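Local coordinates for protein urea carboxylase (Thermus thermophilus, PDB 3OEP) that is of unknown function but is a KipI-KipA homologue with cyclophilin-like domains, possibly a hydrolase that binds ATP, at residues G444-P449 with G464-P469. Numbering follows the deposited sequence.
Sequences GVQVPP and GGYAKP
Gln446 and Lys468 run side by side, pointing the same way, and meet at their polar ends. In one of two Lys468 conformers NZ donates to Gln446 OE1 at 3.0 Å, with NZ tilted 19° from the Gln446 carbonyl plane. In that conformer Lys468 NZ also bonds to Tyr466 O at 2.7 Å. Gln446 CG lies anti to the backbone N (chi1 -171°) and its chain stays extended, which carries the amide past Tyr466 CB to the ring edge, where NE2 sits. A water accepts from Tyr466 N and donates weakly to Gln446 OE1. Shortening Gln446 to an alanine would probably cost Lys468 NZ this side-chain acceptor and uncover the CD2 side of the Tyr466 ring. Pro448 CB makes a CH-pi contact over one face of the Tyr466 ring, 3.8 Å from its centroid. Behind these side chains, Val447 N bonds almost straight to Ala467 O at 2.8 Å. Val445 O is buried without a hydrogen-bond donor; Lys468 CA approaches it at 3.3 Å in a CA-H...O contact. Val447 CG2 packs on Pro469 CG. The chain bends at Tyr466: strand 463-465 pairs with 437-439, whereas 467-472 lies between 390-396 and 444-447 in a cyclophilin-like domain, and 454-456 flanks 444-447 beyond.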
ATOM      1  N   GLY A 444       2.472 -11.759  -1.662  1.00 13.21           N
ATOM      2  CA  GLY A 444       1.353 -12.685  -1.531  1.00 13.41           C
ATOM      3  C   GLY A 444       0.648 -12.928  -2.855  1.00 13.17           C
ATOM      4  O   GLY A 444       0.362 -11.983  -3.593  1.00 13.55           O
ATOM      5  N   VAL A 445       0.377 -14.194  -3.161  1.00 12.31           N
ATOM      6  CA  VAL A 445      -0.391 -14.548  -4.343  1.00 13.26           C
ATOM      7  C   VAL A 445      -1.834 -14.720  -3.877  1.00 14.56           C
ATOM      8  O   VAL A 445      -2.200 -15.745  -3.305  1.00 14.62           O
ATOM      9  CB  VAL A 445       0.128 -15.821  -5.031  1.00 14.13           C
ATOM     10  CG1 VAL A 445      -0.687 -16.122  -6.289  1.00 13.90           C
ATOM     11  CG2 VAL A 445       1.614 -15.670  -5.369  1.00 13.94           C
ATOM     12  N   GLN A 446      -2.630 -13.682  -4.099  1.00 14.12           N
ATOM     13  CA  GLN A 446      -4.000 -13.628  -3.621  1.00 15.45           C
ATOM     14  C   GLN A 446      -4.922 -14.317  -4.608  1.00 15.48           C
ATOM     15  O   GLN A 446      -4.921 -13.978  -5.784  1.00 17.77           O
ATOM     16  CB  GLN A 446      -4.420 -12.166  -3.457  1.00 18.14           C
ATOM     17  CG  GLN A 446      -5.742 -11.965  -2.776  1.00 20.94           C
ATOM     18  CD  GLN A 446      -6.008 -10.505  -2.492  1.00 21.44           C
ATOM     19  OE1 GLN A 446      -5.722 -10.008  -1.401  1.00 27.21           O
ATOM     20  NE2 GLN A 446      -6.544  -9.806  -3.480  1.00 22.53           N
ATOM     21  N   VAL A 447      -5.709 -15.281  -4.130  1.00 14.42           N
ATOM     22  CA  VAL A 447      -6.598 -16.064  -4.994  1.00 15.76           C
ATOM     23  C   VAL A 447      -8.013 -16.095  -4.406  1.00 17.97           C
ATOM     24  O   VAL A 447      -8.275 -16.794  -3.423  1.00 17.71           O
ATOM     25  CB  VAL A 447      -6.076 -17.507  -5.192  1.00 16.52           C
ATOM     26  CG1 VAL A 447      -6.906 -18.232  -6.248  1.00 17.52           C
ATOM     27  CG2 VAL A 447      -4.599 -17.493  -5.592  1.00 15.73           C
ATOM     28  N   PRO A 448      -8.933 -15.319  -5.000  1.00 19.77           N
ATOM     29  CA  PRO A 448     -10.295 -15.285  -4.490  1.00 22.39           C
ATOM     30  C   PRO A 448     -11.057 -16.533  -4.922  1.00 22.93           C
ATOM     31  O   PRO A 448     -10.609 -17.233  -5.823  1.00 22.36           O
ATOM     32  CB  PRO A 448     -10.880 -14.046  -5.155  1.00 22.02           C
ATOM     33  CG  PRO A 448     -10.167 -13.955  -6.467  1.00 25.33           C
ATOM     34  CD  PRO A 448      -8.789 -14.545  -6.248  1.00 22.15           C
ATOM     35  N   PRO A 449     -12.210 -16.806  -4.290  1.00 24.30           N
ATOM     36  CA  PRO A 449     -13.002 -17.986  -4.664  1.00 26.69           C
ATOM     37  C   PRO A 449     -13.291 -18.023  -6.162  1.00 27.98           C
ATOM     38  O   PRO A 449     -13.194 -19.078  -6.789  1.00 29.81           O
ATOM     39  CB  PRO A 449     -14.294 -17.808  -3.865  1.00 26.68           C
ATOM     40  CG  PRO A 449     -13.909 -16.961  -2.706  1.00 26.70           C
ATOM     41  CD  PRO A 449     -12.854 -16.028  -3.218  1.00 25.55           C
ATOM     42  N   GLY A 464      -6.551  -7.957   3.883  1.00 16.03           N
ATOM     43  CA  GLY A 464      -7.338  -8.629   2.852  1.00 17.93           C
ATOM     44  C   GLY A 464      -7.895  -9.948   3.341  1.00 18.67           C
ATOM     45  O   GLY A 464      -7.230 -10.659   4.100  1.00 16.94           O
ATOM     46  N   GLY A 465      -9.114 -10.273   2.908  1.00 19.63           N
ATOM     47  CA  GLY A 465      -9.779 -11.517   3.287  1.00 19.42           C
ATOM     48  C   GLY A 465      -9.602 -12.673   2.307  1.00 19.94           C
ATOM     49  O   GLY A 465      -9.924 -13.827   2.626  1.00 21.13           O
ATOM     50  N   TYR A 466      -9.094 -12.389   1.115  1.00 18.14           N
ATOM     51  CA  TYR A 466      -8.890 -13.452   0.135  1.00 17.37           C
ATOM     52  C   TYR A 466      -7.661 -14.269   0.496  1.00 17.11           C
ATOM     53  O   TYR A 466      -6.707 -13.758   1.098  1.00 16.55           O
ATOM     54  CB  TYR A 466      -8.778 -12.903  -1.286  1.00 18.78           C
ATOM     55  CG  TYR A 466     -10.055 -12.269  -1.794  1.00 20.01           C
ATOM     56  CD1 TYR A 466     -11.286 -12.911  -1.645  1.00 23.74           C
ATOM     57  CD2 TYR A 466     -10.031 -11.034  -2.433  1.00 26.58           C
ATOM     58  CE1 TYR A 466     -12.458 -12.332  -2.114  1.00 27.53           C
ATOM     59  CE2 TYR A 466     -11.199 -10.449  -2.901  1.00 30.68           C
ATOM     60  CZ  TYR A 466     -12.404 -11.101  -2.741  1.00 31.37           C
ATOM     61  OH  TYR A 466     -13.563 -10.520  -3.207  1.00 35.06           O
ATOM     62  N   ALA A 467      -7.717 -15.549   0.151  1.00 16.07           N
ATOM     63  CA  ALA A 467      -6.664 -16.498   0.476  1.00 15.78           C
ATOM     64  C   ALA A 467      -5.364 -16.188  -0.244  1.00 15.08           C
ATOM     65  O   ALA A 467      -5.367 -15.755  -1.407  1.00 15.73           O
ATOM     66  CB  ALA A 467      -7.109 -17.916   0.123  1.00 16.26           C
ATOM     67  N   LYS A 468      -4.259 -16.397   0.473  1.00 14.83           N
ATOM     68  CA  LYS A 468      -2.928 -16.333  -0.105  0.50 14.13           C
ATOM     69  C   LYS A 468      -2.286 -17.715   0.038  1.00 14.03           C
ATOM     70  O   LYS A 468      -1.642 -18.000   1.049  1.00 13.66           O
ATOM     71  CB  LYS A 468      -2.091 -15.253   0.590  0.50 15.50           C
ATOM     72  CG  LYS A 468      -2.479 -13.812   0.220  0.50 19.41           C
ATOM     73  CD  LYS A 468      -3.625 -13.271   1.079  0.50 19.42           C
ATOM     74  CE  LYS A 468      -4.098 -11.888   0.610  0.50 19.89           C
ATOM     75  NZ  LYS A 468      -5.417 -11.433   1.199  0.50 11.64           N
ATOM     76  N   PRO A 469      -2.486 -18.598  -0.962  1.00 14.27           N
ATOM     77  CA  PRO A 469      -1.906 -19.946  -0.833  1.00 14.92           C
ATOM     78  C   PRO A 469      -0.394 -19.989  -1.038  1.00 14.99           C
ATOM     79  O   PRO A 469       0.260 -20.953  -0.627  1.00 15.41           O
ATOM     80  CB  PRO A 469      -2.624 -20.748  -1.923  1.00 14.50           C
ATOM     81  CG  PRO A 469      -3.080 -19.728  -2.913  1.00 16.16           C
ATOM     82  CD  PRO A 469      -3.424 -18.515  -2.096  1.00 14.26           C
TER
HETATM   83  O   HOH W   1      -8.092  -9.856  -0.100  1.00 24.47           O